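Local coordinates for protein endonuclease III (Geobacillus stearothermophilus, PDB 1ORN) that probably acts as a base-excision DNA repair glycosylase carrying a [4Fe-4S] cluster, captured here as a covalent intermediate with DNA, at residues Lys56-Lys61 / His66-Val71; Val108-Asp113 / Val132-Pro137; Val121-Ala126 / Ser160-Glu165. One frame throughout, in Å; residues are numbered along the deposited sequence.

Contact 1. Residues Lys56-Lys61 / His66-Val71; sequences KRLFEK and HDYIAV
The last turn of helix 48-61 faces the short helix 65-69 across a three-residue connection, and the backbones stay well apart, Lys61 CA and Asp67 CA being 8.1 Å from one another. Most of the gap is spanned by Tyr68, whose hydroxyl end reaches Leu58 and Phe59. With CG anti to the carbonyl carbon (chi1 -73°), the phenol is directed across to the other helix. Tyr68 OH lies 3.6 Å from Leu58 CD2, and this methyl sits at the edge of the tyrosine ring, near its plane; the two side chains meet at about a right angle. The same oxygen approaches the rim of the Phe59 ring, 3.8 Å from Phe59 CE1, so the phenol's oxygen, not its ring face, meets the phenylalanine. This is helix-to-helix packing in the all-helical HhH-GPD fold: Tyr68 also touches Ile38 of helix 33-43 and Cys97 of helix 86-103, and its ring stacks with Tyr62. Polar contact between the segments runs through a water, which donates to Lys61 O at 3.0 Å and, weakly, to Asp67 OD2. That carboxylate oxygen also accepts from the backbone N of Arg63 and Thr64, which fixes it beside the start of helix 65-69. The Lys61 side chain is extended throughout, and its NZ forms salt bridges with Glu75 and Asp79.

Contact 2. Residues Val108-Asp113 / Val132-Pro137; sequences VPRDRD and VAFGVP
Asp113 OD1 is gripped by two nitrogens of its neighbour Arg112, NE at 3.0 Å and NH2 at 3.2 Å, both nearly in the guanidinium plane; Arg112 NH1 is left to bond Asn127 OD1. Two residues before Arg112, Arg110 makes the main contact with the opposite segment by lying over the ring of Phe134. Its CG stands 3.5 Å from the ring centroid and only 5° off the normal, a CH-pi contact centred on the face. The arginine chain is extended from CG to NE, which carries the guanidinium out over one side of the ring: Arg110 NE comes within 3.5 Å of Phe134 CE1, and the guanidinium and ring planes are 26° apart. Ala133 CB covers the opposite face, so the phenylalanine is sandwiched between the arginine chain and a methyl of its own segment. Farther out on the ring, Val108 CG1 packs against Phe134 CZ at 4.0 Å. Pro109 O approaches obliquely, 3.6 Å from Phe134 CE2; this carbonyl is buried here and has no polar partner in the model. Asp111 N-caps helix 112-115 through Glu114 N. The contact thus joins the entry to the first helix of the helix-hairpin-helix motif with the end of its second.

Contact 3. Residues Val121-Ala126 / Ser160-Glu165; sequences VGRKTA and SVLEVE. With NA (sodium ion), chain E; nucleotides of chain B.
Arg123 and Glu165 form a side-on salt bridge between the second helix of the helix-hairpin-helix motif and helix 161-171. Both Arg123 NE, at 3.0 Å, and Arg123 NH2, at 2.8 Å, donate to Glu165 OE2, approaching from the same face of the carboxylate, whose plane is turned 63° from the guanidinium. A weak bond from NE to Glu165 OE1 adds to the grip. With CG anti to the backbone N (chi1 -173°) and the chain extended to NE, the arginine spans the gap between the helices. Leu162 CD2 lies over the centre of one guanidinium face, 3.8 Å from Arg123 CZ. Asn127 ND2 also bonds Glu165 OE2. Replacing Arg123 by an alanine would probably strip this buried carboxylate of its salt-bridge partner, leaving it the Asn127 bond and the more distant Arg112, and take from Leu162 the flat surface it packs on. Behind Leu162, Ser160 OG caps helix 161-171 by accepting from Glu163 N. On the other side, the hairpin carries Val121 O to the sodium ion, and Lys124 NZ is covalently linked in the trapped DNA complex. The helix start holds the phosphate of DT9 of chain B: Gly122 N, Thr125 N and Thr125 OG1 all donate to its OP1, the hydroxyl at 2.7 Å.

From the N terminus, contact 1 comes first and closes a short loop between helix 48-61 and helix 65-69; it ends before the others begin and lies about 10 Å or more from either by nearest atoms. Contact 2 closes a longer loop that includes the hairpin, from the approach to helix 112-115 to the end of helix 123-134. Contact 3 starts inside that loop and finishes beyond it, so the two cross, sharing helix 123-134, which contact 3 ties to helix 161-171. They meet where Arg112 CD packs 3.5 Å from Ala126 CB, and where the guanidinium groups of Arg112 and Arg123 gather near the Glu165 carboxylate.

Contact 1. Residues Lys56-Lys61 / His66-Val71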
loop_
_atom_site.group_PDB
_atom_site.type_symbol
_atom_site.label_atom_id
_atom_site.label_comp_id
_atom_site.label_asym_id
_atom_site.label_seq_id
_atom_site.Cartn_x
_atom_site.Cartn_y
_atom_site.Cartn_z
ATOM N N LYS C 56 -10.963 14.322 1.518
ATOM C CA LYS C 56 -11.187 15.615 0.883
ATOM C C LYS C 56 -11.685 16.580 1.958
ATOM O O LYS C 56 -11.132 17.668 2.141
ATOM C CB LYS C 56 -12.230 15.486 -0.231
ATOM C CG LYS C 56 -12.520 16.784 -0.970
ATOM N N ARG C 57 -12.721 16.171 2.682
ATOM C CA ARG C 57 -13.275 17.000 3.745
ATOM C C ARG C 57 -12.570 16.795 5.089
ATOM O O ARG C 57 -12.443 17.734 5.876
ATOM C CB ARG C 57 -14.775 16.732 3.902
ATOM C CG ARG C 57 -15.146 15.272 4.044
ATOM C CD ARG C 57 -16.628 15.121 4.376
ATOM N NE ARG C 57 -17.067 13.728 4.342
ATOM C CZ ARG C 57 -17.144 12.997 3.234
ATOM N NH1 ARG C 57 -17.555 11.735 3.295
ATOM N NH2 ARG C 57 -16.815 13.528 2.063
ATOM N N LEU C 58 -12.106 15.575 5.353
ATOM C CA LEU C 58 -11.432 15.292 6.613
ATOM C C LEU C 58 -10.208 16.172 6.815
ATOM O O LEU C 58 -9.984 16.689 7.907
ATOM C CB LEU C 58 -10.995 13.825 6.675
ATOM C CG LEU C 58 -10.507 13.364 8.054
ATOM C CD1 LEU C 58 -11.714 13.066 8.930
ATOM C CD2 LEU C 58 -9.630 12.123 7.916
ATOM N N PHE C 59 -9.412 16.342 5.766
ATOM C CA PHE C 59 -8.201 17.140 5.878
ATOM C C PHE C 59 -8.452 18.642 5.946
ATOM O O PHE C 59 -7.516 19.425 6.098
ATOM C CB PHE C 59 -7.233 16.809 4.740
ATOM C CG PHE C 59 -6.705 15.391 4.778
ATOM C CD1 PHE C 59 -6.823 14.614 5.934
ATOM C CD2 PHE C 59 -6.068 14.843 3.668
ATOM C CE1 PHE C 59 -6.309 13.308 5.979
ATOM C CE2 PHE C 59 -5.554 13.546 3.700
ATOM C CZ PHE C 59 -5.675 12.776 4.863
ATOM N N GLU C 60 -9.711 19.043 5.829
ATOM C CA GLU C 60 -10.052 20.457 5.941
ATOM C C GLU C 60 -10.466 20.703 7.383
ATOM O O GLU C 60 -10.213 21.772 7.944
ATOM C CB GLU C 60 -11.194 20.824 4.989
ATOM C CG GLU C 60 -10.779 20.806 3.528
ATOM C CD GLU C 60 -9.487 21.569 3.291
ATOM O OE1 GLU C 60 -9.453 22.788 3.566
ATOM O OE2 GLU C 60 -8.502 20.948 2.838
ATOM N N LYS C 61 -11.089 19.694 7.983
ATOM C CA LYS C 61 -11.538 19.774 9.368
ATOM C C LYS C 61 -10.395 19.532 10.354
ATOM O O LYS C 61 -10.293 20.211 11.377
ATOM C CB LYS C 61 -12.647 18.753 9.619
ATOM C CG LYS C 61 -13.165 18.740 11.048
ATOM C CD LYS C 61 -14.425 17.897 11.159
ATOM C CE LYS C 61 -14.981 17.898 12.572
ATOM N NZ LYS C 61 -16.263 17.137 12.642
ATOM N N HIS C 66 -3.321 17.400 17.051
ATOM C CA HIS C 66 -4.101 17.971 18.148
ATOM C C HIS C 66 -5.571 18.088 17.789
ATOM O O HIS C 66 -6.437 18.044 18.661
ATOM C CB HIS C 66 -3.563 19.353 18.524
ATOM C CG HIS C 66 -2.095 19.363 18.801
ATOM N ND1 HIS C 66 -1.152 19.230 17.805
ATOM C CD2 HIS C 66 -1.407 19.445 19.963
ATOM C CE1 HIS C 66 0.054 19.227 18.342
ATOM N NE2 HIS C 66 -0.073 19.356 19.650
ATOM N N ASP C 67 -5.859 18.249 16.503
ATOM C CA ASP C 67 -7.243 18.366 16.065
ATOM C C ASP C 67 -7.982 17.043 16.223
ATOM O O ASP C 67 -9.147 17.023 16.621
ATOM C CB ASP C 67 -7.315 18.818 14.604
ATOM C CG ASP C 67 -6.593 20.131 14.357
ATOM O OD1 ASP C 67 -6.444 20.928 15.312
ATOM O OD2 ASP C 67 -6.190 20.372 13.198
ATOM N N TYR C 68 -7.305 15.936 15.917
ATOM C CA TYR C 68 -7.919 14.612 16.022
ATOM C C TYR C 68 -8.215 14.182 17.460
ATOM O O TYR C 68 -9.225 13.524 17.717
ATOM C CB TYR C 68 -7.026 13.555 15.356
ATOM C CG TYR C 68 -7.017 13.611 13.844
ATOM C CD1 TYR C 68 -8.071 13.080 13.095
ATOM C CD2 TYR C 68 -5.955 14.198 13.159
ATOM C CE1 TYR C 68 -8.058 13.131 11.698
ATOM C CE2 TYR C 68 -5.934 14.255 11.770
ATOM C CZ TYR C 68 -6.984 13.717 11.045
ATOM O OH TYR C 68 -6.932 13.753 9.666
ATOM N N ILE C 69 -7.342 14.551 18.394
ATOM C CA ILE C 69 -7.537 14.173 19.791
ATOM C C ILE C 69 -8.388 15.173 20.568
ATOM O O ILE C 69 -8.679 14.957 21.744
ATOM C CB ILE C 69 -6.191 14.014 20.538
ATOM C CG1 ILE C 69 -5.520 15.379 20.723
ATOM C CG2 ILE C 69 -5.282 13.085 19.765
ATOM C CD1 ILE C 69 -4.231 15.329 21.527
ATOM N N ALA C 70 -8.794 16.257 19.911
ATOM C CA ALA C 70 -9.601 17.285 20.566
ATOM C C ALA C 70 -11.098 17.026 20.450
ATOM O O ALA C 70 -11.894 17.653 21.145
ATOM C CB ALA C 70 -9.272 18.657 19.988
ATOM N N VAL C 71 -11.484 16.110 19.568
ATOM C CA VAL C 71 -12.895 15.795 19.387
ATOM C C VAL C 71 -13.244 14.468 20.044
ATOM O O VAL C 71 -12.367 13.641 20.300
ATOM C CB VAL C 71 -13.267 15.716 17.888
ATOM C CG1 VAL C 71 -12.937 17.039 17.203
ATOM C CG2 VAL C 71 -12.523 14.562 17.218
HETATM O O HOH W 1 -8.219 22.291 12.155
#

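Contact 2. Residues Val108-Asp113 / Val132-Pro137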
loop_
_atom_site.group_PDB
_atom_site.type_symbol
_atom_site.label_atom_id
_atom_site.label_comp_id
_atom_site.label_asym_id
_atom_site.label_seq_id
_atom_site.Cartn_x
_atom_site.Cartn_y
_atom_site.Cartn_z
ATOM N N VAL C 108 5.704 13.197 12.142
ATOM C CA VAL C 108 5.718 11.827 11.659
ATOM C C VAL C 108 7.167 11.348 11.633
ATOM O O VAL C 108 8.016 11.961 10.980
ATOM C CB VAL C 108 5.140 11.743 10.233
ATOM C CG1 VAL C 108 5.284 10.332 9.689
ATOM C CG2 VAL C 108 3.683 12.171 10.245
ATOM N N PRO C 109 7.477 10.258 12.356
ATOM C CA PRO C 109 8.853 9.761 12.356
ATOM C C PRO C 109 9.209 9.201 10.982
ATOM O O PRO C 109 8.347 8.674 10.278
ATOM C CB PRO C 109 8.837 8.695 13.453
ATOM C CG PRO C 109 7.437 8.174 13.391
ATOM C CD PRO C 109 6.621 9.442 13.239
ATOM N N ARG C 110 10.475 9.330 10.597
ATOM C CA ARG C 110 10.926 8.855 9.295
ATOM C C ARG C 110 11.439 7.422 9.310
ATOM O O ARG C 110 11.804 6.873 8.270
ATOM C CB ARG C 110 12.005 9.799 8.752
ATOM C CG ARG C 110 11.508 11.230 8.609
ATOM C CD ARG C 110 12.487 12.132 7.866
ATOM N NE ARG C 110 11.908 13.456 7.642
ATOM C CZ ARG C 110 12.482 14.418 6.927
ATOM N NH1 ARG C 110 13.662 14.215 6.357
ATOM N NH2 ARG C 110 11.871 15.586 6.777
ATOM N N ASP C 111 11.455 6.814 10.490
ATOM C CA ASP C 111 11.920 5.439 10.629
ATOM C C ASP C 111 10.755 4.455 10.506
ATOM O O ASP C 111 9.727 4.615 11.157
ATOM C CB ASP C 111 12.602 5.256 11.981
ATOM C CG ASP C 111 13.067 3.840 12.201
ATOM O OD1 ASP C 111 14.009 3.413 11.503
ATOM O OD2 ASP C 111 12.484 3.152 13.065
ATOM N N ARG C 112 10.936 3.429 9.682
ATOM C CA ARG C 112 9.904 2.423 9.446
ATOM C C ARG C 112 9.510 1.677 10.733
ATOM O O ARG C 112 8.326 1.546 11.050
ATOM C CB ARG C 112 10.408 1.451 8.371
ATOM C CG ARG C 112 9.326 0.699 7.613
ATOM C CD ARG C 112 8.801 -0.455 8.429
ATOM N NE ARG C 112 9.883 -1.343 8.840
ATOM C CZ ARG C 112 10.614 -2.082 8.010
ATOM N NH1 ARG C 112 10.387 -2.051 6.703
ATOM N NH2 ARG C 112 11.583 -2.851 8.490
ATOM N N ASP C 113 10.498 1.203 11.484
ATOM C CA ASP C 113 10.205 0.491 12.723
ATOM C C ASP C 113 9.558 1.384 13.771
ATOM O O ASP C 113 8.783 0.906 14.599
ATOM C CB ASP C 113 11.477 -0.153 13.283
ATOM C CG ASP C 113 11.854 -1.425 12.544
ATOM O OD1 ASP C 113 11.292 -1.669 11.453
ATOM O OD2 ASP C 113 12.713 -2.180 13.050
ATOM N N VAL C 132 6.951 6.865 0.080
ATOM C CA VAL C 132 6.315 7.993 -0.584
ATOM C C VAL C 132 6.664 9.342 0.035
ATOM O O VAL C 132 7.008 10.286 -0.678
ATOM C CB VAL C 132 4.792 7.765 -0.615
ATOM C CG1 VAL C 132 4.118 8.910 -1.369
ATOM C CG2 VAL C 132 4.601 6.476 -1.391
ATOM N N ALA C 133 6.584 9.437 1.356
ATOM C CA ALA C 133 6.883 10.690 2.042
ATOM C C ALA C 133 8.360 11.050 2.189
ATOM O O ALA C 133 8.736 12.216 2.021
ATOM C CB ALA C 133 6.237 10.687 3.419
ATOM N N PHE C 134 9.197 10.065 2.494
ATOM C CA PHE C 134 10.609 10.343 2.733
ATOM C C PHE C 134 11.606 9.749 1.755
ATOM O O PHE C 134 12.811 9.782 2.000
ATOM C CB PHE C 134 10.956 9.913 4.162
ATOM C CG PHE C 134 9.998 10.437 5.189
ATOM C CD1 PHE C 134 9.823 11.806 5.365
ATOM C CD2 PHE C 134 9.247 9.563 5.970
ATOM C CE1 PHE C 134 8.914 12.301 6.303
ATOM C CE2 PHE C 134 8.337 10.050 6.909
ATOM C CZ PHE C 134 8.168 11.421 7.076
ATOM N N GLY C 135 11.102 9.206 0.653
ATOM C CA GLY C 135 11.969 8.630 -0.358
ATOM C C GLY C 135 12.831 7.462 0.069
ATOM O O GLY C 135 13.807 7.137 -0.607
ATOM N N VAL C 136 12.488 6.824 1.184
ATOM C CA VAL C 136 13.263 5.684 1.658
ATOM C C VAL C 136 12.841 4.450 0.876
ATOM O O VAL C 136 11.657 4.124 0.813
ATOM C CB VAL C 136 13.020 5.403 3.161
ATOM C CG1 VAL C 136 13.847 4.198 3.599
ATOM C CG2 VAL C 136 13.399 6.616 3.992
ATOM N N PRO C 137 13.803 3.747 0.263
ATOM C CA PRO C 137 13.429 2.553 -0.495
ATOM C C PRO C 137 12.749 1.500 0.378
ATOM O O PRO C 137 13.225 1.159 1.463
ATOM C CB PRO C 137 14.762 2.075 -1.073
ATOM C CG PRO C 137 15.768 2.592 -0.092
ATOM C CD PRO C 137 15.257 3.969 0.218
#

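Contact 3. Residues Val121-Ala126 / Ser160-Glu165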
loop_
_atom_site.group_PDB
_atom_site.type_symbol
_atom_site.label_atom_id
_atom_site.label_comp_id
_atom_site.label_asym_id
_atom_site.label_seq_id
_atom_site.Cartn_x
_atom_site.Cartn_y
_atom_site.Cartn_z
ATOM N N VAL C 121 -0.845 1.027 12.428
ATOM C CA VAL C 121 0.232 0.988 11.449
ATOM C C VAL C 121 1.033 -0.313 11.500
ATOM O O VAL C 121 1.719 -0.597 12.485
ATOM C CB VAL C 121 1.237 2.155 11.665
ATOM C CG1 VAL C 121 2.327 2.122 10.592
ATOM C CG2 VAL C 121 0.504 3.496 11.667
ATOM N N GLY C 122 0.950 -1.094 10.429
ATOM C CA GLY C 122 1.710 -2.326 10.345
ATOM C C GLY C 122 2.847 -2.136 9.350
ATOM O O GLY C 122 3.142 -1.012 8.932
ATOM N N ARG C 123 3.472 -3.226 8.928
ATOM C CA ARG C 123 4.582 -3.099 7.999
ATOM C C ARG C 123 4.191 -2.479 6.648
ATOM O O ARG C 123 4.931 -1.662 6.108
ATOM C CB ARG C 123 5.265 -4.457 7.801
ATOM C CG ARG C 123 6.544 -4.362 6.979
ATOM C CD ARG C 123 7.532 -5.476 7.312
ATOM N NE ARG C 123 8.702 -5.397 6.446
ATOM C CZ ARG C 123 9.925 -5.785 6.795
ATOM N NH1 ARG C 123 10.157 -6.284 8.005
ATOM N NH2 ARG C 123 10.918 -5.676 5.927
ATOM N N LYS C 124 3.034 -2.848 6.101
ATOM C CA LYS C 124 2.621 -2.280 4.818
ATOM C C LYS C 124 2.462 -0.763 4.918
ATOM O O LYS C 124 2.977 -0.017 4.083
ATOM C CB LYS C 124 1.302 -2.923 4.354
ATOM C CG LYS C 124 0.700 -2.353 3.060
ATOM C CD LYS C 124 -0.329 -1.254 3.338
ATOM C CE LYS C 124 -1.016 -0.796 2.035
ATOM N NZ LYS C 124 -2.056 0.277 2.205
ATOM N N THR C 125 1.746 -0.311 5.939
ATOM C CA THR C 125 1.504 1.113 6.127
ATOM C C THR C 125 2.807 1.874 6.317
ATOM O O THR C 125 3.031 2.907 5.675
ATOM C CB THR C 125 0.562 1.338 7.316
ATOM O OG1 THR C 125 -0.708 0.734 7.018
ATOM C CG2 THR C 125 0.349 2.824 7.589
ATOM N N ALA C 126 3.677 1.359 7.178
ATOM C CA ALA C 126 4.956 2.017 7.431
ATOM C C ALA C 126 5.814 2.107 6.163
ATOM O O ALA C 126 6.444 3.132 5.910
ATOM C CB ALA C 126 5.720 1.286 8.537
ATOM N N SER C 160 4.283 -15.871 3.274
ATOM C CA SER C 160 3.732 -14.764 4.050
ATOM C C SER C 160 4.010 -13.479 3.274
ATOM O O SER C 160 4.779 -13.490 2.318
ATOM C CB SER C 160 4.427 -14.676 5.404
ATOM O OG SER C 160 5.790 -14.336 5.216
ATOM N N VAL C 161 3.402 -12.370 3.684
ATOM C CA VAL C 161 3.651 -11.121 2.979
ATOM C C VAL C 161 5.089 -10.673 3.213
ATOM O O VAL C 161 5.675 -10.011 2.365
ATOM C CB VAL C 161 2.687 -9.995 3.422
ATOM C CG1 VAL C 161 1.287 -10.293 2.909
ATOM C CG2 VAL C 161 2.684 -9.860 4.932
ATOM N N LEU C 162 5.657 -11.042 4.357
ATOM C CA LEU C 162 7.038 -10.669 4.653
ATOM C C LEU C 162 7.943 -11.422 3.690
ATOM O O LEU C 162 8.938 -10.883 3.204
ATOM C CB LEU C 162 7.418 -11.045 6.087
ATOM C CG LEU C 162 8.412 -10.146 6.838
ATOM C CD1 LEU C 162 9.181 -11.010 7.826
ATOM C CD2 LEU C 162 9.379 -9.445 5.891
ATOM N N GLU C 163 7.588 -12.676 3.421
ATOM C CA GLU C 163 8.350 -13.517 2.503
ATOM C C GLU C 163 8.314 -12.903 1.108
ATOM O O GLU C 163 9.325 -12.875 0.403
ATOM C CB GLU C 163 7.764 -14.927 2.471
ATOM N N VAL C 164 7.144 -12.414 0.707
ATOM C CA VAL C 164 7.003 -11.786 -0.602
ATOM C C VAL C 164 7.934 -10.582 -0.659
ATOM O O VAL C 164 8.662 -10.393 -1.628
ATOM C CB VAL C 164 5.553 -11.297 -0.851
ATOM C CG1 VAL C 164 5.461 -10.580 -2.201
ATOM C CG2 VAL C 164 4.594 -12.471 -0.807
ATOM N N GLU C 165 7.901 -9.767 0.390
ATOM C CA GLU C 165 8.734 -8.569 0.458
ATOM C C GLU C 165 10.230 -8.876 0.348
ATOM O O GLU C 165 10.960 -8.228 -0.412
ATOM C CB GLU C 165 8.452 -7.827 1.771
ATOM C CG GLU C 165 9.000 -6.411 1.828
ATOM C CD GLU C 165 8.671 -5.722 3.142
ATOM O OE1 GLU C 165 7.562 -5.957 3.673
ATOM O OE2 GLU C 165 9.510 -4.937 3.639
HETATM NA NA NA E . 1.489 -0.640 14.942
ATOM P P DT B 9 -0.659 -3.043 7.691
ATOM O OP1 DT B 9 0.007 -1.724 7.750
ATOM O OP2 DT B 9 0.135 -4.272 7.440
ATOM O "O5'" DT B 9 -1.477 -3.242 9.034
ATOM C "C5'" DT B 9 -2.388 -2.236 9.447
ATOM C "C4'" DT B 9 -3.063 -2.631 10.736
ATOM O "O4'" DT B 9 -4.057 -3.654 10.479
ATOM C "C3'" DT B 9 -2.118 -3.184 11.804
ATOM O "O3'" DT B 9 -2.199 -2.366 12.971
ATOM C "C2'" DT B 9 -2.615 -4.607 12.051
ATOM C "C1'" DT B 9 -4.058 -4.585 11.557
ATOM N N1 DT B 9 -4.565 -5.880 11.039
ATOM C C2 DT B 9 -5.813 -6.324 11.461
ATOM O O2 DT B 9 -6.506 -5.711 12.249
ATOM N N3 DT B 9 -6.208 -7.525 10.922
ATOM C C4 DT B 9 -5.499 -8.314 10.034
ATOM O O4 DT B 9 -5.982 -9.372 9.629
ATOM C C5 DT B 9 -4.199 -7.796 9.651
ATOM C C7 DT B 9 -3.350 -8.590 8.712
ATOM C C6 DT B 9 -3.812 -6.621 10.163
ATOM P P DG B 8 -4.954 -3.723 1.359
ATOM O OP1 DG B 8 -4.430 -5.058 0.983
ATOM O OP2 DG B 8 -6.407 -3.426 1.174
ATOM O "O5'" DG B 8 -4.606 -3.442 2.885
ATOM C "C5'" DG B 8 -3.394 -3.921 3.466
ATOM C "C4'" DG B 8 -3.357 -3.531 4.923
ATOM O "O4'" DG B 8 -4.536 -4.038 5.591
ATOM C "C3'" DG B 8 -2.164 -3.998 5.751
ATOM O "O3'" DG B 8 -1.845 -2.911 6.620
ATOM C "C2'" DG B 8 -2.708 -5.206 6.503
ATOM C "C1'" DG B 8 -4.178 -4.860 6.693
ATOM N N9 DG B 8 -5.092 -5.998 6.689
ATOM C C8 DG B 8 -4.996 -7.146 5.940
ATOM N N7 DG B 8 -6.010 -7.954 6.111
ATOM C C5 DG B 8 -6.817 -7.306 7.037
ATOM C C6 DG B 8 -8.069 -7.691 7.605
ATOM O O6 DG B 8 -8.744 -8.698 7.372
ATOM N N1 DG B 8 -8.525 -6.749 8.521
ATOM C C2 DG B 8 -7.873 -5.582 8.843
ATOM N N2 DG B 8 -8.470 -4.804 9.757
ATOM N N3 DG B 8 -6.718 -5.205 8.306
ATOM C C4 DG B 8 -6.252 -6.108 7.420
HETATM O O HOH W 2 1.484 -0.679 17.272
HETATM O O HOH W 3 2.010 -3.159 15.001
#